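Local structure of paenibacillus xanthan lyase (Paenibacillus, 6F2P) at residues D27-R33 with I343-N347; S231-S235 with T298-S302; L290-K294 with F422-F426; D293-V297 with T333-V338. The protein catalyses the eliminative removal of terminal mannose residues from the side chains of xanthan, as a family 8 polysaccharide lyase. One frame throughout, in Å; residues are numbered along the deposited sequence.

Contact 1: residues D27-R33 with I343-N347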
loop_
_atom_site.group_PDB
_atom_site.type_symbol
_atom_site.label_atom_id
_atom_site.label_comp_id
_atom_site.label_asym_id
_atom_site.label_seq_id
_atom_site.Cartn_x
_atom_site.Cartn_y
_atom_site.Cartn_z
ATOM N N ASP A 27 29.776 -7.599 36.563
ATOM C CA ASP A 27 29.107 -7.776 35.283
ATOM C C ASP A 27 30.121 -7.410 34.198
ATOM O O ASP A 27 30.467 -6.238 34.032
ATOM C CB ASP A 27 27.888 -6.849 35.237
ATOM C CG ASP A 27 27.080 -6.979 33.956
ATOM O OD1 ASP A 27 27.677 -7.146 32.863
ATOM O OD2 ASP A 27 25.830 -6.892 34.053
ATOM N N PRO A 28 30.601 -8.417 33.454
ATOM C CA PRO A 28 31.686 -8.217 32.480
ATOM C C PRO A 28 31.281 -7.248 31.381
ATOM O O PRO A 28 32.126 -6.552 30.809
ATOM C CB PRO A 28 31.891 -9.614 31.886
ATOM C CG PRO A 28 30.550 -10.299 32.066
ATOM C CD PRO A 28 29.983 -9.751 33.352
ATOM N N ASP A 29 29.986 -7.210 31.089
ATOM C CA ASP A 29 29.472 -6.283 30.099
ATOM C C ASP A 29 29.635 -4.844 30.573
ATOM O O ASP A 29 30.128 -3.997 29.824
ATOM C CB ASP A 29 28.024 -6.624 29.765
ATOM C CG ASP A 29 27.906 -7.953 29.060
ATOM O OD1 ASP A 29 28.728 -8.204 28.146
ATOM O OD2 ASP A 29 27.016 -8.748 29.435
ATOM N N ILE A 30 29.260 -4.579 31.824
ATOM C CA ILE A 30 29.513 -3.270 32.428
ATOM C C ILE A 30 31.006 -2.952 32.480
ATOM O O ILE A 30 31.428 -1.843 32.125
ATOM C CB ILE A 30 28.916 -3.156 33.838
ATOM C CG1 ILE A 30 27.388 -3.247 33.759
ATOM C CG2 ILE A 30 29.355 -1.858 34.495
ATOM C CD1 ILE A 30 26.691 -3.236 35.098
ATOM N N ALA A 31 31.804 -3.934 32.894
ATOM C CA ALA A 31 33.255 -3.749 33.008
ATOM C C ALA A 31 33.891 -3.338 31.680
ATOM O O ALA A 31 34.697 -2.416 31.630
ATOM C CB ALA A 31 33.915 -5.004 33.546
ATOM N N ALA A 32 33.516 -4.026 30.610
ATOM C CA ALA A 32 34.018 -3.722 29.281
ATOM C C ALA A 32 33.682 -2.293 28.884
ATOM O O ALA A 32 34.509 -1.594 28.296
ATOM C CB ALA A 32 33.431 -4.687 28.283
ATOM N N ARG A 33 32.471 -1.856 29.213
ATOM C CA ARG A 33 32.040 -0.509 28.850
ATOM C C ARG A 33 32.817 0.550 29.637
ATOM O O ARG A 33 33.253 1.560 29.080
ATOM C CB ARG A 33 30.527 -0.367 29.046
ATOM C CG ARG A 33 29.966 1.011 28.758
ATOM C CD ARG A 33 30.474 1.585 27.442
ATOM N NE ARG A 33 29.988 0.842 26.291
ATOM C CZ ARG A 33 30.415 1.036 25.050
ATOM N NH1 ARG A 33 31.339 1.957 24.808
ATOM N NH2 ARG A 33 29.921 0.308 24.056
ATOM N N ILE A 343 22.801 -1.438 29.570
ATOM C CA ILE A 343 23.376 -2.743 29.877
ATOM C C ILE A 343 22.694 -3.292 31.116
ATOM O O ILE A 343 22.302 -4.463 31.177
ATOM C CB ILE A 343 24.868 -2.643 30.160
ATOM C CG1 ILE A 343 25.612 -2.217 28.896
ATOM C CG2 ILE A 343 25.398 -3.969 30.678
ATOM C CD1 ILE A 343 27.085 -2.130 29.070
ATOM N N ILE A 344 22.533 -2.418 32.102
ATOM C CA ILE A 344 21.876 -2.781 33.341
ATOM C C ILE A 344 20.442 -3.205 33.070
ATOM O O ILE A 344 20.023 -4.290 33.486
ATOM C CB ILE A 344 21.909 -1.619 34.326
ATOM C CG1 ILE A 344 23.361 -1.298 34.695
ATOM C CG2 ILE A 344 21.105 -1.957 35.563
ATOM C CD1 ILE A 344 23.519 0.006 35.433
ATOM N N ALA A 345 19.704 -2.361 32.354
ATOM C CA ALA A 345 18.318 -2.661 31.992
ATOM C C ALA A 345 18.219 -3.956 31.199
ATOM O O ALA A 345 17.379 -4.798 31.486
ATOM C CB ALA A 345 17.705 -1.520 31.209
ATOM N N ALA A 346 19.090 -4.116 30.209
ATOM C CA ALA A 346 19.067 -5.296 29.350
ATOM C C ALA A 346 19.360 -6.559 30.134
ATOM O O ALA A 346 18.676 -7.559 29.973
ATOM C CB ALA A 346 20.068 -5.147 28.212
ATOM N N ASN A 347 20.388 -6.516 30.974
ATOM C CA ASN A 347 20.777 -7.697 31.738
ATOM C C ASN A 347 19.743 -8.069 32.797
ATOM O O ASN A 347 19.449 -9.248 33.002
ATOM C CB ASN A 347 22.167 -7.517 32.360
ATOM C CG ASN A 347 23.289 -7.942 31.419
ATOM O OD1 ASN A 347 23.108 -8.819 30.569
ATOM N ND2 ASN A 347 24.456 -7.329 31.574
#
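Ile343 carries the apolar part of this contact: its CG2 lies 3.7 Å from Ile30 CG1 and also against CB of Asp29, while its CD1 reaches 3.6 Å from Asp29 O and touches CB of Arg33. The CG1 branch stands beside the backbone N, which leaves CG2 anti to that nitrogen, and the two branches thus spread over three residues of the facing helix. Ile30 answers with its far end, CD1 meeting Ile344 CG1 at 3.9 Å.

Beyond this apolar patch lies a polar edge. Asn347 ND2 gives a weak, bent hydrogen bond to Asp27 OD2 (2.9 Å, N-H...O angle 123°), the amide and carboxylate planes standing 40° apart. The other oxygen, Asp27 OD1, faces its own helix as the N-cap and accepts from Ile30 N at 3.2 Å, met from well above the carboxylate plane, and more weakly from Asp29 N. Asp29 in turn forms a salt bridge with Lys332.

The axes of the segments 28-33 and 343-347 run nearly antiparallel, 165° apart and 10.4 Å at closest approach, a spacing filled by the isoleucines. One carboxylate therefore serves two purposes, capping the start of its own helix with one oxygen and meeting the neighbouring helix with the other; the hydrogen bond from Asn347 is weak, so apolar packing probably supplies much of the cohesion.

Contact 2: residues S231-S235 with T298-S302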
loop_
_atom_site.group_PDB
_atom_site.type_symbol
_atom_site.label_atom_id
_atom_site.label_comp_id
_atom_site.label_asym_id
_atom_site.label_seq_id
_atom_site.Cartn_x
_atom_site.Cartn_y
_atom_site.Cartn_z
ATOM N N SER A 231 13.451 5.562 12.923
ATOM C CA SER A 231 14.233 5.003 14.001
ATOM C C SER A 231 14.729 6.112 14.945
ATOM O O SER A 231 14.578 6.008 16.166
ATOM C CB SER A 231 15.400 4.224 13.403
ATOM O OG SER A 231 15.954 3.345 14.356
ATOM N N GLU A 232 15.292 7.183 14.389
ATOM C CA GLU A 232 15.770 8.262 15.242
ATOM C C GLU A 232 14.644 9.065 15.913
ATOM O O GLU A 232 14.817 9.531 17.036
ATOM C CB GLU A 232 16.859 9.139 14.574
ATOM C CG GLU A 232 16.417 10.135 13.512
ATOM C CD GLU A 232 17.523 10.430 12.483
ATOM O OE1 GLU A 232 18.000 9.489 11.805
ATOM O OE2 GLU A 232 17.918 11.607 12.341
ATOM N N LEU A 233 13.494 9.200 15.257
ATOM C CA LEU A 233 12.340 9.808 15.916
ATOM C C LEU A 233 11.924 8.963 17.112
ATOM O O LEU A 233 11.794 9.473 18.225
ATOM C CB LEU A 233 11.156 9.949 14.970
ATOM C CG LEU A 233 11.171 10.987 13.853
ATOM C CD1 LEU A 233 9.830 10.949 13.135
ATOM C CD2 LEU A 233 11.430 12.378 14.382
ATOM N N LEU A 234 11.724 7.668 16.877
ATOM C CA LEU A 234 11.374 6.738 17.948
ATOM C C LEU A 234 12.314 6.884 19.142
ATOM O O LEU A 234 11.872 6.895 20.296
ATOM C CB LEU A 234 11.407 5.293 17.448
ATOM C CG LEU A 234 11.151 4.228 18.527
ATOM C CD1 LEU A 234 9.712 4.248 19.046
ATOM C CD2 LEU A 234 11.509 2.847 18.038
ATOM N N SER A 235 13.606 7.011 18.862
ATOM C CA SER A 235 14.603 7.088 19.922
ATOM C C SER A 235 14.428 8.327 20.788
ATOM O O SER A 235 14.247 8.222 22.002
ATOM C CB SER A 235 16.011 7.076 19.339
ATOM O OG SER A 235 16.949 6.773 20.352
ATOM N N THR A 298 19.396 0.627 18.343
ATOM C CA THR A 298 18.687 1.824 18.791
ATOM C C THR A 298 17.196 1.536 19.015
ATOM O O THR A 298 16.569 2.101 19.918
ATOM C CB THR A 298 18.861 2.999 17.795
ATOM O OG1 THR A 298 18.091 4.125 18.234
ATOM C CG2 THR A 298 18.392 2.601 16.400
ATOM N N VAL A 299 16.638 0.639 18.207
ATOM C CA VAL A 299 15.231 0.299 18.325
ATOM C C VAL A 299 14.981 -0.548 19.570
ATOM O O VAL A 299 14.038 -0.292 20.333
ATOM C CB VAL A 299 14.725 -0.452 17.087
ATOM C CG1 VAL A 299 13.282 -0.839 17.278
ATOM C CG2 VAL A 299 14.886 0.404 15.845
ATOM N N MET A 300 15.821 -1.563 19.768
ATOM C CA MET A 300 15.743 -2.387 20.972
ATOM C C MET A 300 15.872 -1.513 22.214
ATOM O O MET A 300 15.174 -1.724 23.206
ATOM C CB MET A 300 16.819 -3.471 20.966
ATOM C CG MET A 300 16.642 -4.481 19.850
ATOM S SD MET A 300 17.993 -5.665 19.678
ATOM C CE MET A 300 18.073 -6.403 21.303
ATOM N N ALA A 301 16.751 -0.516 22.137
ATOM C CA ALA A 301 16.975 0.401 23.250
ATOM C C ALA A 301 15.741 1.245 23.482
ATOM O O ALA A 301 15.348 1.487 24.620
ATOM C CB ALA A 301 18.188 1.295 22.984
ATOM N N SER A 302 15.130 1.689 22.394
ATOM C CA SER A 302 13.933 2.511 22.480
ATOM C C SER A 302 12.780 1.726 23.080
ATOM O O SER A 302 11.963 2.282 23.820
ATOM C CB SER A 302 13.547 3.032 21.099
ATOM O OG SER A 302 14.479 3.993 20.628
HETATM O O HOH W 1 15.291 3.985 17.812
#
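Ser302 can be followed outward across the interface with Leu234 and Ser235. Its CB rests 3.7 Å from Leu234 CD2 and equally near CG of the same leucine. At the tip, OG has Ser235 CA as its nearest neighbour on the facing helix. That hydroxyl is turned beside its own backbone N (chi1 -70°), and from there Ser302 OG donates to Thr298 O at 2.9 Å, one turn earlier. The carbonyl also takes the regular helical bond from Ser302 N, the two donors arriving from opposite faces of its plane.

Small side chains line the approach. Ser231 OG is 3.3 Å from Thr298 CG2 and also touches Val299 CG2, while Leu234 CD2 reaches Val299 CG1 at 4.2 Å. No direct hydrogen bond joins the two segments; a water does so instead, donating to Ser231 O at 2.7 Å and hydrogen-bonded to Thr298 OG1 at 2.8 Å. Thr298 keeps OG1 anti to its backbone N (chi1 177°), the placement that brings the hydroxyl to this water.

Tyr267 of helix 256-267 packs on both Leu234 and Val299, closing the apolar margin. The axes of the segments 231-235 and 298-302 lie 9.3 Å apart, with Ser235 and Ser302 the nearer backbone pair. Running in nearly the same direction, 28° apart, the two helices form part of the N-terminal helical domain, consistent with the alpha/alpha toroid known for polysaccharide lyase family 8.

Contact 3: residues L290-K294 with F422-F426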
loop_
_atom_site.group_PDB
_atom_site.type_symbol
_atom_site.label_atom_id
_atom_site.label_comp_id
_atom_site.label_asym_id
_atom_site.label_seq_id
_atom_site.Cartn_x
_atom_site.Cartn_y
_atom_site.Cartn_z
ATOM N N LEU A 290 26.777 0.800 10.395
ATOM C CA LEU A 290 25.360 0.765 10.698
ATOM C C LEU A 290 24.645 -0.286 9.864
ATOM O O LEU A 290 23.589 -0.030 9.282
ATOM C CB LEU A 290 24.754 2.142 10.465
ATOM C CG LEU A 290 23.493 2.491 11.244
ATOM C CD1 LEU A 290 23.662 2.170 12.727
ATOM C CD2 LEU A 290 23.192 3.964 11.025
ATOM N N GLN A 291 25.231 -1.477 9.816
ATOM C CA GLN A 291 24.604 -2.608 9.151
ATOM C C GLN A 291 23.403 -3.105 9.963
ATOM O O GLN A 291 23.235 -2.725 11.124
ATOM C CB GLN A 291 25.639 -3.705 8.908
ATOM C CG GLN A 291 26.752 -3.230 7.986
ATOM C CD GLN A 291 27.859 -4.247 7.788
ATOM O OE1 GLN A 291 27.690 -5.247 7.089
ATOM N NE2 GLN A 291 29.008 -3.988 8.398
ATOM N N ASP A 292 22.579 -3.953 9.353
ATOM C CA ASP A 292 21.264 -4.297 9.910
ATOM C C ASP A 292 21.241 -4.708 11.391
ATOM O O ASP A 292 20.346 -4.287 12.142
ATOM C CB ASP A 292 20.520 -5.314 9.021
ATOM C CG ASP A 292 21.194 -6.676 8.972
ATOM O OD1 ASP A 292 22.353 -6.802 9.424
ATOM O OD2 ASP A 292 20.550 -7.626 8.468
ATOM N N ASP A 293 22.228 -5.495 11.817
ATOM C CA ASP A 293 22.297 -5.899 13.223
ATOM C C ASP A 293 22.660 -4.736 14.145
ATOM O O ASP A 293 22.151 -4.648 15.263
ATOM C CB ASP A 293 23.242 -7.083 13.433
ATOM C CG ASP A 293 24.686 -6.757 13.087
ATOM O OD1 ASP A 293 24.937 -5.813 12.304
ATOM O OD2 ASP A 293 25.572 -7.471 13.599
ATOM N N LYS A 294 23.521 -3.836 13.677
ATOM C CA LYS A 294 23.841 -2.643 14.466
ATOM C C LYS A 294 22.671 -1.661 14.450
ATOM O O LYS A 294 22.408 -0.988 15.446
ATOM C CB LYS A 294 25.139 -1.964 13.986
ATOM C CG LYS A 294 26.413 -2.461 14.665
ATOM C CD LYS A 294 26.709 -1.692 15.958
ATOM C CE LYS A 294 28.082 -2.053 16.530
ATOM N NZ LYS A 294 28.583 -1.068 17.546
ATOM N N PHE A 422 23.156 -10.372 5.958
ATOM C CA PHE A 422 23.122 -9.052 5.338
ATOM C C PHE A 422 24.024 -8.051 6.038
ATOM O O PHE A 422 24.123 -6.897 5.614
ATOM C CB PHE A 422 21.686 -8.529 5.252
ATOM C CG PHE A 422 20.784 -9.412 4.445
ATOM C CD1 PHE A 422 20.956 -9.528 3.077
ATOM C CD2 PHE A 422 19.786 -10.148 5.053
ATOM C CE1 PHE A 422 20.145 -10.353 2.329
ATOM C CE2 PHE A 422 18.969 -10.968 4.307
ATOM C CZ PHE A 422 19.148 -11.070 2.943
ATOM N N ASN A 423 24.666 -8.491 7.115
ATOM C CA ASN A 423 25.764 -7.733 7.707
ATOM C C ASN A 423 27.085 -8.443 7.392
ATOM O O ASN A 423 27.156 -9.182 6.407
ATOM C CB ASN A 423 25.554 -7.481 9.209
ATOM C CG ASN A 423 25.107 -8.718 9.962
ATOM O OD1 ASN A 423 25.933 -9.503 10.427
ATOM N ND2 ASN A 423 23.789 -8.889 10.104
ATOM N N ASP A 424 28.124 -8.220 8.191
ATOM C CA ASP A 424 29.410 -8.867 7.935
ATOM C C ASP A 424 29.894 -8.501 6.519
ATOM O O ASP A 424 30.489 -9.314 5.809
ATOM C CB ASP A 424 29.264 -10.382 8.145
ATOM C CG ASP A 424 30.545 -11.154 7.892
ATOM O OD1 ASP A 424 31.643 -10.668 8.264
ATOM O OD2 ASP A 424 30.432 -12.257 7.301
ATOM N N HIS A 425 29.597 -7.264 6.122
ATOM C CA HIS A 425 30.021 -6.697 4.840
ATOM C C HIS A 425 29.319 -7.254 3.613
ATOM O O HIS A 425 29.869 -7.190 2.512
ATOM C CB HIS A 425 31.538 -6.788 4.658
ATOM C CG HIS A 425 32.303 -6.244 5.818
ATOM N ND1 HIS A 425 32.205 -4.931 6.225
ATOM C CD2 HIS A 425 33.153 -6.846 6.688
ATOM C CE1 HIS A 425 32.969 -4.742 7.286
ATOM N NE2 HIS A 425 33.556 -5.889 7.583
ATOM N N PHE A 426 28.110 -7.780 3.796
ATOM C CA PHE A 426 27.261 -8.153 2.665
ATOM C C PHE A 426 27.223 -7.058 1.579
ATOM O O PHE A 426 27.529 -7.316 0.409
ATOM C CB PHE A 426 25.833 -8.488 3.130
ATOM C CG PHE A 426 24.835 -8.560 2.004
ATOM C CD1 PHE A 426 24.639 -9.747 1.317
ATOM C CD2 PHE A 426 24.115 -7.434 1.615
ATOM C CE1 PHE A 426 23.755 -9.815 0.273
ATOM C CE2 PHE A 426 23.223 -7.496 0.570
ATOM C CZ PHE A 426 23.036 -8.695 -0.100
HETATM O O HOH W 2 26.255 -5.325 4.826
HETATM O O HOH W 3 22.950 -4.760 6.475
HETATM O O HOH W 4 21.344 -10.253 8.363
#
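Asn423 lays its amide over the carboxylate of Asp293: the planes are 8° apart and stacked, with Asn423 CG 3.7 Å from Asp293 CG. It opens a type I' beta turn, Asn423 to Phe426, in the super-sandwich domain, and this turn docks on the start of helix 292-307 in the alpha-helical domain, making the contact part of the interface between the two.

The same amide turns its nitrogen to the carboxylate of Asp292, the preceding residue. Asn423 ND2 donates to Asp292 OD1 over 2.6 Å at 161°, close to the amide plane and on the oxygen's syn lone pair. The asparagine's CG sits between its backbone N and carbonyl carbon (chi1 46°), laying the amide over Asp293 and bringing ND2 to Asp292 OD1. Leu419 O is a second acceptor for ND2. The remaining oxygen, Asp292 OD2, approaches Phe422 CB.

Gln291, the N-cap residue, is extended beyond CG and carries its OE1 into the turn. His425 N donates to Gln291 OE1 at 2.9 Å, in the carbonyl plane and on a lone pair, while Gln291 NE2 binds His288 O. The ring of His425 has its own partner, ND1 being hydrogen-bonded to Trp580 NE1.

Waters complete the seam. One donates both to Gln291 OE1 and to Phe422 O; another joins Asp292 N to that same carbonyl, so two waters grip Phe422 O. A third water bridges the two segments again, donating to Asp292 OD2 at 2.7 Å and accepting from Phe422 N at 3.0 Å.

Contact 4: residues D293-V297 with T333-V338. With CA (calcium ion), chain E.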
loop_
_atom_site.group_PDB
_atom_site.type_symbol
_atom_site.label_atom_id
_atom_site.label_comp_id
_atom_site.label_asym_id
_atom_site.label_seq_id
_atom_site.Cartn_x
_atom_site.Cartn_y
_atom_site.Cartn_z
ATOM N N ASP A 293 22.228 -5.495 11.817
ATOM C CA ASP A 293 22.297 -5.899 13.223
ATOM C C ASP A 293 22.660 -4.736 14.145
ATOM O O ASP A 293 22.151 -4.648 15.263
ATOM C CB ASP A 293 23.242 -7.083 13.433
ATOM C CG ASP A 293 24.686 -6.757 13.087
ATOM O OD1 ASP A 293 24.937 -5.813 12.304
ATOM O OD2 ASP A 293 25.572 -7.471 13.599
ATOM N N LYS A 294 23.521 -3.836 13.677
ATOM C CA LYS A 294 23.841 -2.643 14.466
ATOM C C LYS A 294 22.671 -1.661 14.450
ATOM O O LYS A 294 22.408 -0.988 15.446
ATOM C CB LYS A 294 25.139 -1.964 13.986
ATOM C CG LYS A 294 26.413 -2.461 14.665
ATOM C CD LYS A 294 26.709 -1.692 15.958
ATOM C CE LYS A 294 28.082 -2.053 16.530
ATOM N NZ LYS A 294 28.583 -1.068 17.546
ATOM N N ALA A 295 21.965 -1.598 13.323
ATOM C CA ALA A 295 20.854 -0.661 13.159
ATOM C C ALA A 295 19.709 -1.000 14.090
ATOM O O ALA A 295 18.910 -0.138 14.448
ATOM C CB ALA A 295 20.365 -0.655 11.718
ATOM N N ALA A 296 19.632 -2.269 14.471
ATOM C CA ALA A 296 18.550 -2.767 15.312
ATOM C C ALA A 296 18.685 -2.286 16.751
ATOM O O ALA A 296 17.697 -2.223 17.496
ATOM C CB ALA A 296 18.527 -4.281 15.271
ATOM N N VAL A 297 19.916 -1.955 17.129
ATOM C CA VAL A 297 20.236 -1.656 18.520
ATOM C C VAL A 297 19.471 -0.463 19.096
ATOM O O VAL A 297 18.941 -0.545 20.202
ATOM C CB VAL A 297 21.759 -1.490 18.730
ATOM C CG1 VAL A 297 22.039 -0.922 20.095
ATOM C CG2 VAL A 297 22.460 -2.838 18.567
ATOM N N THR A 333 25.999 -8.084 20.320
ATOM C CA THR A 333 25.854 -6.887 19.502
ATOM C C THR A 333 25.270 -5.739 20.320
ATOM O O THR A 333 25.847 -4.654 20.362
ATOM C CB THR A 333 24.952 -7.145 18.271
ATOM O OG1 THR A 333 25.491 -8.221 17.497
ATOM C CG2 THR A 333 24.859 -5.900 17.404
ATOM N N PHE A 334 24.136 -5.992 20.977
ATOM C CA PHE A 334 23.486 -4.977 21.805
ATOM C C PHE A 334 24.335 -4.540 23.010
ATOM O O PHE A 334 24.625 -3.345 23.163
ATOM C CB PHE A 334 22.102 -5.444 22.279
ATOM C CG PHE A 334 21.367 -4.420 23.117
ATOM C CD1 PHE A 334 20.597 -3.442 22.520
ATOM C CD2 PHE A 334 21.455 -4.434 24.496
ATOM C CE1 PHE A 334 19.933 -2.505 23.284
ATOM C CE2 PHE A 334 20.801 -3.496 25.258
ATOM C CZ PHE A 334 20.037 -2.537 24.657
ATOM N N LEU A 335 24.722 -5.497 23.858
ATOM C CA LEU A 335 25.450 -5.192 25.103
ATOM C C LEU A 335 26.765 -4.455 24.880
ATOM O O LEU A 335 27.163 -3.620 25.696
ATOM C CB LEU A 335 25.678 -6.453 25.944
ATOM C CG LEU A 335 24.385 -7.016 26.543
ATOM C CD1 LEU A 335 24.582 -8.413 27.082
ATOM C CD2 LEU A 335 23.847 -6.101 27.631
ATOM N N LYS A 336 27.426 -4.740 23.766
ATOM C CA LYS A 336 28.703 -4.097 23.467
ATOM C C LYS A 336 28.536 -2.719 22.840
ATOM O O LYS A 336 29.519 -2.013 22.614
ATOM C CB LYS A 336 29.536 -4.975 22.536
ATOM C CG LYS A 336 30.086 -6.225 23.184
ATOM C CD LYS A 336 30.365 -7.283 22.139
ATOM C CE LYS A 336 31.331 -8.323 22.655
ATOM N NZ LYS A 336 32.697 -7.746 22.816
ATOM N N ALA A 337 27.297 -2.332 22.557
ATOM C CA ALA A 337 27.060 -1.083 21.833
ATOM C C ALA A 337 26.430 0.025 22.674
ATOM O O ALA A 337 26.662 1.194 22.420
ATOM C CB ALA A 337 26.224 -1.342 20.587
ATOM N N VAL A 338 25.642 -0.339 23.675
ATOM C CA VAL A 338 24.872 0.648 24.426
ATOM C C VAL A 338 25.549 1.117 25.706
ATOM O O VAL A 338 26.600 0.607 26.106
ATOM C CB VAL A 338 23.500 0.090 24.815
ATOM C CG1 VAL A 338 22.742 -0.324 23.575
ATOM C CG2 VAL A 338 23.670 -1.078 25.763
HETATM CA CA CA E . 24.547 -10.288 16.995
HETATM O O HOH W 5 25.684 -10.322 14.486
HETATM O O HOH W 6 22.533 -9.102 16.562
HETATM O O HOH W 7 23.194 -12.241 17.353
#
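Thr333 OG1 binds the calcium ion at 2.3 Å, and the same metal holds three waters together with Asp329 and Asp331. One of those waters, 2.8 Å from the calcium ion, donates to Asp293 OD2, so helix 292-307 reaches the site from its second shell. The threonine hydroxyl stands beside its backbone N (chi1 -57°); this turns OG1 to the metal and leaves CG2 for the helix, where Thr333 CG2 lies 3.7 Å from Asp293 O and touches Val297 CG2.

Away from the metal the contact is apolar, and Val297 is its centre. Val297 CG1 meets Val338 CG1 at 3.6 Å and Phe334 CD1 at 3.8 Å, and also nears Ala337 CB. Val338 CG1 lies over one face of the Phe334 ring, toward its rim, while Val297 O lies at the ring's edge in plane. Phe334 N is tied to Asp329 OD2, which links the loop backbone to a metal ligand.

No direct hydrogen bond joins segments 293-297 and 333-338. Direct attachment is mostly apolar packing round Val297, supplemented at the Thr333 end by the water-mediated link to the calcium ion; through that water, Asp293 would probably add to the negative surroundings that Asp329 and Asp331 provide.

Following the chain from the N terminus, the first segment met is 27-33, on helix 28-46, and contact 1 closes the longest loop by bringing it to helix 340-351, some 310 residues on. Contacts 2 and 4 are nested within that loop, though they cross each other. Contact 2 joins helix 229-244 to helix 292-307, and contact 4 ties the start of that helix to the loop before helix 340-351. Contact 3 starts from the same helix, sharing Asp293 and Lys294 with contact 4, but runs on to 422-426; it crosses contacts 1 and 2 and links the helical and super-sandwich domains. Phe334 packs on Met300 and Ala346, connecting contact 4 with contacts 2 and 1.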